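Local coordinates for distal tail protein (Bacillus phage spp1, PDB 2X8K) that forms a 40 Å wide channel at the distal tip of the phage tail and stays attached to the tail after the DNA is ejected, at residues C[14-23]-C[79-87]; C[160-171]-C[193-204]. One frame throughout, in Å; residues are numbered along the deposited sequence.

Interaction 1. Residues C[14-23]-C[79-87]; sequences YDGQDLTDYF and RIEYLNFLL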
loop_
_atom_site.group_PDB
_atom_site.type_symbol
_atom_site.label_atom_id
_atom_site.label_comp_id
_atom_site.label_asym_id
_atom_site.label_seq_id
_atom_site.Cartn_x
_atom_site.Cartn_y
_atom_site.Cartn_z
ATOM N N TYR C 14 -31.487 18.452 18.545
ATOM C CA TYR C 14 -30.680 18.457 19.747
ATOM C C TYR C 14 -31.203 19.584 20.589
ATOM O O TYR C 14 -31.083 20.739 20.186
ATOM C CB TYR C 14 -29.209 18.665 19.366
ATOM C CG TYR C 14 -28.225 18.759 20.507
ATOM C CD1 TYR C 14 -27.778 17.618 21.164
ATOM C CD2 TYR C 14 -27.674 19.983 20.878
ATOM C CE1 TYR C 14 -26.842 17.694 22.197
ATOM C CE2 TYR C 14 -26.726 20.071 21.906
ATOM C CZ TYR C 14 -26.301 18.921 22.551
ATOM O OH TYR C 14 -25.357 18.992 23.546
ATOM N N ASP C 15 -31.840 19.262 21.731
ATOM C CA ASP C 15 -32.451 20.244 22.645
ATOM C C ASP C 15 -33.527 21.069 21.908
ATOM O O ASP C 15 -33.598 22.280 22.048
ATOM C CB ASP C 15 -31.380 21.147 23.312
ATOM C CG ASP C 15 -31.824 21.834 24.604
ATOM O OD1 ASP C 15 -31.142 22.805 25.029
ATOM O OD2 ASP C 15 -32.839 21.381 25.215
ATOM N N GLY C 16 -34.292 20.407 21.056
ATOM C CA GLY C 16 -35.293 21.080 20.247
ATOM C C GLY C 16 -34.751 21.973 19.145
ATOM O O GLY C 16 -35.530 22.726 18.568
ATOM N N GLN C 17 -33.440 21.912 18.826
ATOM C CA GLN C 17 -32.847 22.712 17.751
ATOM C C GLN C 17 -32.570 21.785 16.584
ATOM O O GLN C 17 -32.083 20.670 16.797
ATOM C CB GLN C 17 -31.555 23.402 18.213
ATOM C CG GLN C 17 -31.705 24.224 19.506
ATOM C CD GLN C 17 -30.430 24.376 20.325
ATOM O OE1 GLN C 17 -30.068 25.481 20.747
ATOM N NE2 GLN C 17 -29.735 23.270 20.614
ATOM N N ASP C 18 -32.927 22.196 15.364
ATOM C CA ASP C 18 -32.702 21.375 14.178
ATOM C C ASP C 18 -31.293 21.622 13.751
ATOM O O ASP C 18 -31.013 22.652 13.160
ATOM C CB ASP C 18 -33.726 21.700 13.068
ATOM C CG ASP C 18 -33.684 20.872 11.784
ATOM O OD1 ASP C 18 -34.745 20.739 11.127
ATOM O OD2 ASP C 18 -32.574 20.462 11.371
ATOM N N LEU C 19 -30.379 20.701 14.118
ATOM C CA LEU C 19 -28.952 20.816 13.805
ATOM C C LEU C 19 -28.679 20.648 12.321
ATOM O O LEU C 19 -27.721 21.219 11.804
ATOM C CB LEU C 19 -28.134 19.783 14.574
ATOM C CG LEU C 19 -28.111 19.816 16.076
ATOM C CD1 LEU C 19 -27.111 18.780 16.585
ATOM C CD2 LEU C 19 -27.741 21.185 16.597
ATOM N N THR C 20 -29.525 19.865 11.642
ATOM C CA THR C 20 -29.397 19.624 10.215
ATOM C C THR C 20 -29.703 20.853 9.321
ATOM O O THR C 20 -29.690 20.742 8.086
ATOM C CB THR C 20 -30.102 18.353 9.813
ATOM O OG1 THR C 20 -31.401 18.371 10.371
ATOM C CG2 THR C 20 -29.348 17.126 10.246
ATOM N N ASP C 21 -29.952 22.025 9.948
ATOM C CA ASP C 21 -30.138 23.307 9.272
ATOM C C ASP C 21 -28.725 23.884 9.121
ATOM O O ASP C 21 -28.545 24.880 8.421
ATOM C CB ASP C 21 -30.954 24.278 10.154
ATOM C CG ASP C 21 -32.465 24.087 10.241
ATOM O OD1 ASP C 21 -33.002 23.214 9.521
ATOM O OD2 ASP C 21 -33.119 24.843 11.006
ATOM N N TYR C 22 -27.727 23.278 9.808
ATOM C CA TYR C 22 -26.341 23.730 9.848
ATOM C C TYR C 22 -25.382 22.744 9.185
ATOM O O TYR C 22 -24.346 23.146 8.667
ATOM C CB TYR C 22 -25.948 24.085 11.295
ATOM C CG TYR C 22 -26.937 25.040 11.939
ATOM C CD1 TYR C 22 -28.129 24.572 12.492
ATOM C CD2 TYR C 22 -26.724 26.415 11.921
ATOM C CE1 TYR C 22 -29.085 25.450 13.009
ATOM C CE2 TYR C 22 -27.661 27.304 12.460
ATOM C CZ TYR C 22 -28.841 26.814 13.010
ATOM O OH TYR C 22 -29.789 27.663 13.556
ATOM N N PHE C 23 -25.744 21.479 9.137
ATOM C CA PHE C 23 -24.942 20.462 8.484
ATOM C C PHE C 23 -25.805 19.364 7.856
ATOM O O PHE C 23 -26.990 19.263 8.137
ATOM C CB PHE C 23 -23.880 19.874 9.421
ATOM C CG PHE C 23 -24.426 19.245 10.680
ATOM C CD1 PHE C 23 -24.300 19.881 11.902
ATOM C CD2 PHE C 23 -25.115 18.033 10.636
ATOM C CE1 PHE C 23 -24.837 19.312 13.057
ATOM C CE2 PHE C 23 -25.627 17.459 11.797
ATOM C CZ PHE C 23 -25.473 18.093 13.000
ATOM N N ARG C 79 -20.787 30.271 11.000
ATOM C CA ARG C 79 -21.739 29.165 11.107
ATOM C C ARG C 79 -21.232 28.208 12.153
ATOM O O ARG C 79 -21.995 27.835 13.037
ATOM C CB ARG C 79 -21.951 28.437 9.757
ATOM C CG ARG C 79 -22.806 29.229 8.747
ATOM C CD ARG C 79 -23.034 28.522 7.414
ATOM N NE ARG C 79 -24.080 27.511 7.513
ATOM C CZ ARG C 79 -25.382 27.758 7.381
ATOM N NH1 ARG C 79 -25.812 28.995 7.151
ATOM N NH2 ARG C 79 -26.265 26.773 7.491
ATOM N N ILE C 80 -19.937 27.853 12.089
ATOM C CA ILE C 80 -19.283 26.951 13.035
ATOM C C ILE C 80 -19.365 27.492 14.464
ATOM O O ILE C 80 -19.656 26.711 15.377
ATOM C CB ILE C 80 -17.835 26.659 12.583
ATOM C CG1 ILE C 80 -17.817 25.496 11.590
ATOM C CG2 ILE C 80 -16.898 26.389 13.760
ATOM C CD1 ILE C 80 -16.932 25.800 10.453
ATOM N N GLU C 81 -19.135 28.826 14.643
ATOM C CA GLU C 81 -19.202 29.516 15.937
ATOM C C GLU C 81 -20.593 29.291 16.529
ATOM O O GLU C 81 -20.722 28.979 17.718
ATOM C CB GLU C 81 -19.006 31.029 15.751
ATOM C CG GLU C 81 -17.579 31.519 15.667
ATOM C CD GLU C 81 -17.417 32.973 15.264
ATOM O OE1 GLU C 81 -18.401 33.729 15.423
ATOM O OE2 GLU C 81 -16.324 33.358 14.776
ATOM N N TYR C 82 -21.632 29.439 15.681
ATOM C CA TYR C 82 -23.021 29.281 16.059
ATOM C C TYR C 82 -23.308 27.843 16.341
ATOM O O TYR C 82 -24.007 27.552 17.301
ATOM C CB TYR C 82 -23.970 29.848 14.989
ATOM C CG TYR C 82 -25.362 30.063 15.524
ATOM C CD1 TYR C 82 -25.637 31.110 16.405
ATOM C CD2 TYR C 82 -26.387 29.173 15.226
ATOM C CE1 TYR C 82 -26.897 31.253 16.983
ATOM C CE2 TYR C 82 -27.656 29.318 15.787
ATOM C CZ TYR C 82 -27.902 30.353 16.672
ATOM O OH TYR C 82 -29.155 30.476 17.212
ATOM N N LEU C 83 -22.729 26.932 15.550
ATOM C CA LEU C 83 -22.903 25.491 15.728
ATOM C C LEU C 83 -22.376 25.099 17.091
ATOM O O LEU C 83 -23.019 24.319 17.773
ATOM C CB LEU C 83 -22.123 24.745 14.656
ATOM C CG LEU C 83 -22.736 23.496 14.048
ATOM C CD1 LEU C 83 -21.654 22.475 13.774
ATOM C CD2 LEU C 83 -23.847 22.900 14.893
ATOM N N ASN C 84 -21.232 25.702 17.514
ATOM C CA ASN C 84 -20.650 25.470 18.832
ATOM C C ASN C 84 -21.619 25.931 19.909
ATOM O O ASN C 84 -21.807 25.203 20.891
ATOM C CB ASN C 84 -19.314 26.171 18.966
ATOM C CG ASN C 84 -18.212 25.390 18.313
ATOM O OD1 ASN C 84 -18.046 24.197 18.542
ATOM N ND2 ASN C 84 -17.406 26.041 17.512
ATOM N N PHE C 85 -22.292 27.107 19.680
ATOM C CA PHE C 85 -23.284 27.685 20.580
ATOM C C PHE C 85 -24.454 26.734 20.802
ATOM O O PHE C 85 -24.870 26.540 21.945
ATOM C CB PHE C 85 -23.767 29.040 20.050
ATOM C CG PHE C 85 -25.003 29.599 20.729
ATOM C CD1 PHE C 85 -24.945 30.091 22.030
ATOM C CD2 PHE C 85 -26.227 29.640 20.063
ATOM C CE1 PHE C 85 -26.085 30.604 22.649
ATOM C CE2 PHE C 85 -27.361 30.170 20.680
ATOM C CZ PHE C 85 -27.284 30.644 21.968
ATOM N N LEU C 86 -24.956 26.119 19.726
ATOM C CA LEU C 86 -26.065 25.169 19.791
ATOM C C LEU C 86 -25.680 23.862 20.454
ATOM O O LEU C 86 -26.527 23.252 21.084
ATOM C CB LEU C 86 -26.603 24.873 18.380
ATOM C CG LEU C 86 -27.076 26.074 17.573
ATOM C CD1 LEU C 86 -27.422 25.680 16.163
ATOM C CD2 LEU C 86 -28.234 26.746 18.232
ATOM N N LEU C 87 -24.423 23.424 20.296
ATOM C CA LEU C 87 -23.942 22.150 20.811
ATOM C C LEU C 87 -23.507 22.115 22.264
ATOM O O LEU C 87 -23.807 21.134 22.923
ATOM C CB LEU C 87 -22.840 21.551 19.913
ATOM C CG LEU C 87 -23.239 21.133 18.508
ATOM C CD1 LEU C 87 -22.008 21.022 17.626
ATOM C CD2 LEU C 87 -24.053 19.858 18.516
#
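Y22 lies against the helix segment 79-87, where its ring meets both L86, over one face, and Y82, obliquely. Followed outward, its CB sits 4.3 Å from CG of L83. CG then lies anti to the carbonyl carbon (chi1 -52°), which carries the ring over to L86 and Y82. CE1 and CZ lie beneath L86 CD1, CE1 coming to 3.6 Å from it. That methyl stands over the ring face, 3.7 Å from the Y22 centroid, in a CH-pi contact. Y82 approaches obliquely: Y22 CE2 is 3.6 Å from Y82 CD2, the planes of the two rings at 32°. At the tip, Y22 OH reaches the edge of the Y82 ring near CE2.

Both segments belong to the RIFT-related domain, of the phage-barrel clan; the helix packs on the hairpin in which a type I' turn from Y14 to Q17 joins strands 12-14 and 17-18. This hairpin grips the last two carbonyls of the segment. Y14 OH donates to L87 O (2.7 Å), in the plane of that carbonyl, and the OH is also hydrogen-bonded to Y109 N. Next to it, Q17 NE2 reaches L86 O at 3.2 Å with an N-H...O angle of 143°. The same NE2 donates to Y14 O, and these two bonds fix the Q17 amide while its OE1 lies near L86 CD2. Q17 N reaches Y14 O from the opposite face of its plane. Deeper in, L19 CD1 meets L87 CD2 at 3.8 Å, and the edge of the F23 ring meets L83 CD2. L87 and F23 continue onto strand 122-130 through F128 and L126 respectively. From the other side of the helix, E81 forms a salt bridge with R103 of a second subunit.

Interaction 2. Residues C[160-171]-C[193-204]; sequences NPTIRCVFSTSA and GFNTGDTLVIDC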
loop_
_atom_site.group_PDB
_atom_site.type_symbol
_atom_site.label_atom_id
_atom_site.label_comp_id
_atom_site.label_asym_id
_atom_site.label_seq_id
_atom_site.Cartn_x
_atom_site.Cartn_y
_atom_site.Cartn_z
ATOM N N ASN C 160 -39.573 1.661 34.827
ATOM C CA ASN C 160 -39.926 2.062 36.184
ATOM C C ASN C 160 -41.160 2.945 35.996
ATOM O O ASN C 160 -41.069 4.065 35.472
ATOM C CB ASN C 160 -38.765 2.792 36.856
ATOM C CG ASN C 160 -37.441 2.095 36.658
ATOM O OD1 ASN C 160 -37.178 1.041 37.257
ATOM N ND2 ASN C 160 -36.615 2.632 35.753
ATOM N N PRO C 161 -42.350 2.384 36.309
ATOM C CA PRO C 161 -43.596 3.109 36.013
ATOM C C PRO C 161 -43.965 4.248 36.945
ATOM O O PRO C 161 -43.187 4.635 37.814
ATOM C CB PRO C 161 -44.646 2.002 35.996
ATOM C CG PRO C 161 -44.121 0.979 36.952
ATOM C CD PRO C 161 -42.619 1.044 36.880
ATOM N N THR C 162 -45.162 4.797 36.731
ATOM C CA THR C 162 -45.724 5.885 37.525
ATOM C C THR C 162 -47.178 5.551 37.805
ATOM O O THR C 162 -47.939 5.302 36.866
ATOM C CB THR C 162 -45.486 7.241 36.834
ATOM O OG1 THR C 162 -44.076 7.450 36.744
ATOM C CG2 THR C 162 -46.110 8.400 37.573
ATOM N N ILE C 163 -47.547 5.518 39.106
ATOM C CA ILE C 163 -48.911 5.221 39.572
ATOM C C ILE C 163 -49.632 6.504 39.969
ATOM O O ILE C 163 -49.123 7.257 40.796
ATOM C CB ILE C 163 -49.010 4.112 40.668
ATOM C CG1 ILE C 163 -47.974 2.968 40.479
ATOM C CG2 ILE C 163 -50.415 3.537 40.692
ATOM C CD1 ILE C 163 -46.685 3.072 41.330
ATOM N N ARG C 164 -50.817 6.734 39.362
ATOM C CA ARG C 164 -51.697 7.891 39.534
ATOM C C ARG C 164 -53.118 7.449 39.961
ATOM O O ARG C 164 -53.790 6.757 39.198
ATOM C CB ARG C 164 -51.743 8.684 38.215
ATOM C CG ARG C 164 -52.571 9.965 38.256
ATOM C CD ARG C 164 -52.537 10.707 36.929
ATOM N NE ARG C 164 -51.252 11.375 36.685
ATOM C CZ ARG C 164 -51.116 12.663 36.381
ATOM N NH1 ARG C 164 -52.186 13.441 36.262
ATOM N NH2 ARG C 164 -49.912 13.177 36.178
ATOM N N CYS C 165 -53.569 7.851 41.170
ATOM C CA CYS C 165 -54.909 7.516 41.693
ATOM C C CYS C 165 -55.713 8.708 42.244
ATOM O O CYS C 165 -55.405 9.211 43.331
ATOM C CB CYS C 165 -54.864 6.363 42.694
ATOM S SG CYS C 165 -56.500 5.801 43.245
ATOM N N VAL C 166 -56.791 9.103 41.511
ATOM C CA VAL C 166 -57.692 10.212 41.864
ATOM C C VAL C 166 -58.947 9.680 42.606
ATOM O O VAL C 166 -59.908 9.198 41.992
ATOM C CB VAL C 166 -57.958 11.214 40.694
ATOM C CG1 VAL C 166 -58.370 10.499 39.404
ATOM C CG2 VAL C 166 -58.957 12.305 41.084
ATOM N N PHE C 167 -58.876 9.730 43.953
ATOM C CA PHE C 167 -59.861 9.216 44.906
ATOM C C PHE C 167 -61.321 9.555 44.653
ATOM O O PHE C 167 -61.657 10.694 44.327
ATOM C CB PHE C 167 -59.441 9.510 46.364
ATOM C CG PHE C 167 -58.189 8.785 46.814
ATOM C CD1 PHE C 167 -58.266 7.521 47.390
ATOM C CD2 PHE C 167 -56.938 9.372 46.675
ATOM C CE1 PHE C 167 -57.114 6.850 47.798
ATOM C CE2 PHE C 167 -55.790 8.705 47.097
ATOM C CZ PHE C 167 -55.887 7.452 47.660
ATOM N N SER C 168 -62.178 8.534 44.773
ATOM C CA SER C 168 -63.631 8.641 44.633
ATOM C C SER C 168 -64.276 8.598 46.022
ATOM O O SER C 168 -65.187 9.381 46.296
ATOM C CB SER C 168 -64.186 7.537 43.734
ATOM O OG SER C 168 -63.578 6.278 43.976
ATOM N N THR C 169 -63.764 7.718 46.908
ATOM C CA THR C 169 -64.220 7.565 48.294
ATOM C C THR C 169 -63.077 7.900 49.285
ATOM O O THR C 169 -61.960 8.209 48.855
ATOM C CB THR C 169 -64.857 6.172 48.522
ATOM O OG1 THR C 169 -63.933 5.155 48.122
ATOM C CG2 THR C 169 -66.187 5.998 47.793
ATOM N N SER C 170 -63.375 7.865 50.606
ATOM C CA SER C 170 -62.425 8.146 51.691
ATOM C C SER C 170 -61.311 7.103 51.746
ATOM O O SER C 170 -61.504 5.972 51.296
ATOM C CB SER C 170 -63.151 8.247 53.035
ATOM O OG SER C 170 -63.974 7.126 53.313
ATOM N N ALA C 171 -60.140 7.490 52.276
ATOM C CA ALA C 171 -58.995 6.589 52.363
ATOM C C ALA C 171 -58.403 6.511 53.766
ATOM O O ALA C 171 -58.507 7.465 54.533
ATOM C CB ALA C 171 -57.930 7.004 51.359
ATOM N N GLY C 193 -54.568 9.288 54.174
ATOM C CA GLY C 193 -55.872 9.176 53.535
ATOM C C GLY C 193 -56.669 10.452 53.419
ATOM O O GLY C 193 -56.545 11.327 54.277
ATOM N N PHE C 194 -57.503 10.550 52.348
ATOM C CA PHE C 194 -58.430 11.655 52.034
ATOM C C PHE C 194 -59.268 11.304 50.775
ATOM O O PHE C 194 -59.173 10.175 50.301
ATOM C CB PHE C 194 -57.689 12.995 51.782
ATOM C CG PHE C 194 -57.072 13.233 50.423
ATOM C CD1 PHE C 194 -57.419 14.349 49.671
ATOM C CD2 PHE C 194 -56.124 12.355 49.906
ATOM C CE1 PHE C 194 -56.838 14.578 48.422
ATOM C CE2 PHE C 194 -55.550 12.576 48.646
ATOM C CZ PHE C 194 -55.906 13.690 47.918
ATOM N N ASN C 195 -60.112 12.237 50.270
ATOM C CA ASN C 195 -60.967 12.048 49.086
ATOM C C ASN C 195 -60.891 13.173 48.045
ATOM O O ASN C 195 -60.606 14.319 48.398
ATOM C CB ASN C 195 -62.399 11.965 49.658
ATOM C CG ASN C 195 -63.525 11.570 48.703
ATOM O OD1 ASN C 195 -63.534 11.878 47.499
ATOM N ND2 ASN C 195 -64.572 10.963 49.260
ATOM N N THR C 196 -61.115 12.843 46.772
ATOM C CA THR C 196 -61.250 13.848 45.705
ATOM C C THR C 196 -59.980 14.395 45.027
ATOM O O THR C 196 -60.064 15.196 44.097
ATOM C CB THR C 196 -61.938 15.125 46.231
ATOM O OG1 THR C 196 -63.183 15.319 45.549
ATOM C CG2 THR C 196 -61.050 16.340 46.008
ATOM N N GLY C 197 -58.817 13.967 45.503
ATOM C CA GLY C 197 -57.521 14.471 45.060
ATOM C C GLY C 197 -56.712 13.347 44.446
ATOM O O GLY C 197 -57.036 12.171 44.637
ATOM N N ASP C 198 -55.626 13.720 43.719
ATOM C CA ASP C 198 -54.726 12.832 42.949
ATOM C C ASP C 198 -53.352 12.517 43.599
ATOM O O ASP C 198 -52.579 13.438 43.856
ATOM C CB ASP C 198 -54.464 13.407 41.531
ATOM C CG ASP C 198 -55.552 14.285 40.915
ATOM O OD1 ASP C 198 -55.979 15.270 41.576
ATOM O OD2 ASP C 198 -55.898 14.056 39.734
ATOM N N THR C 199 -53.010 11.209 43.768
ATOM C CA THR C 199 -51.717 10.740 44.317
ATOM C C THR C 199 -50.790 10.126 43.229
ATOM O O THR C 199 -51.268 9.365 42.381
ATOM C CB THR C 199 -51.885 9.904 45.617
ATOM O OG1 THR C 199 -50.612 9.755 46.245
ATOM C CG2 THR C 199 -52.515 8.519 45.387
ATOM N N LEU C 200 -49.469 10.469 43.252
ATOM C CA LEU C 200 -48.496 9.994 42.252
ATOM C C LEU C 200 -47.168 9.415 42.737
ATOM O O LEU C 200 -46.319 10.137 43.263
ATOM C CB LEU C 200 -48.278 11.031 41.151
ATOM C CG LEU C 200 -49.349 11.036 40.081
ATOM C CD1 LEU C 200 -50.067 12.367 40.026
ATOM C CD2 LEU C 200 -48.760 10.656 38.748
ATOM N N VAL C 201 -46.974 8.111 42.480
ATOM C CA VAL C 201 -45.751 7.356 42.815
ATOM C C VAL C 201 -44.867 7.067 41.538
ATOM O O VAL C 201 -45.193 6.171 40.742
ATOM C CB VAL C 201 -46.085 6.070 43.634
ATOM C CG1 VAL C 201 -44.818 5.325 44.062
ATOM C CG2 VAL C 201 -46.942 6.399 44.847
ATOM N N ILE C 202 -43.760 7.840 41.357
ATOM C CA ILE C 202 -42.818 7.692 40.226
ATOM C C ILE C 202 -41.597 6.833 40.591
ATOM O O ILE C 202 -40.697 7.302 41.279
ATOM C CB ILE C 202 -42.477 9.016 39.436
ATOM C CG1 ILE C 202 -41.385 8.797 38.356
ATOM C CG2 ILE C 202 -42.120 10.180 40.362
ATOM C CD1 ILE C 202 -41.500 9.669 37.129
ATOM N N ASP C 203 -41.583 5.571 40.107
ATOM C CA ASP C 203 -40.516 4.582 40.330
ATOM C C ASP C 203 -39.208 4.959 39.617
ATOM O O ASP C 203 -38.154 4.381 39.923
ATOM C CB ASP C 203 -40.995 3.160 39.966
ATOM C CG ASP C 203 -42.164 2.669 40.812
ATOM O OD1 ASP C 203 -43.314 3.101 40.553
ATOM O OD2 ASP C 203 -41.934 1.844 41.723
ATOM N N CYS C 204 -39.277 5.937 38.679
ATOM C CA CYS C 204 -38.104 6.438 37.978
ATOM C C CYS C 204 -37.400 7.456 38.878
ATOM O O CYS C 204 -36.278 7.201 39.322
ATOM C CB CYS C 204 -38.472 7.031 36.619
ATOM S SG CYS C 204 -37.039 7.506 35.607
#
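Strands 162-166 and 198-202 run antiparallel, their axes at 169° and 4.5 Å apart at closest approach. I163 with V201 and C165 with T199 form hydrogen-bonded pairs, and T162-I202, R164-L200 and V166-D198 are the non-hydrogen-bonded ones. I163 and V201 exchange two bonds, I163 N to V201 O and V201 N to I163 O, each 2.9 Å. The ladder runs on past both strands, with D203 N bonded to P161 O and F167 N to G197 O.

On the face bearing T162, R164 and V166, the arginine is the longest arm. Its CG is anti to the backbone N (chi1 -177°), and the chain bends at chi3 to lay the guanidinium over L200, whose CD1 lies against one face and CD2 3.3 Å from R164 NE. Beside it V166 CB rests 3.6 Å from D198 OD2. On the other face I163 CD1 touches V201 CB at 3.8 Å. Beyond the strand, F167 sets CE2 against T199 CG2 and meets the F194 ring obliquely. T199 OG1 turns instead to V209 O.

Within the five-stranded antiparallel sheet, both strands are interior: strand 243-251 flanks 162-166, and 207-209 flanks 198-202. I163, C165 and F167 pack on Y174 of strand 174-180, and V201 reaches L188 of strand 183-190, so this side joins the two sheets of the C-terminal domain.

The two interactions occupy opposite sides of the chain's centre and do not meet, their own centres 41 Å apart and their nearest atoms about 18 Å apart. Interaction 1 is complete in the RIFT-related domain before the chain reaches the siphovirus-type C-terminal domain that holds interaction 2. They also differ in kind: a helix laid on a hairpin and 3-10 segment in the first, neighbouring strands of one sheet in the second. The helix of interaction 1 also meets a second subunit, where N84 OD1 is hydrogen-bonded to the backbone N of Y34 of that subunit, whereas no other protein chain of the assembly touches 160-171 or 193-204. Only the first therefore lies directly beside a subunit interface.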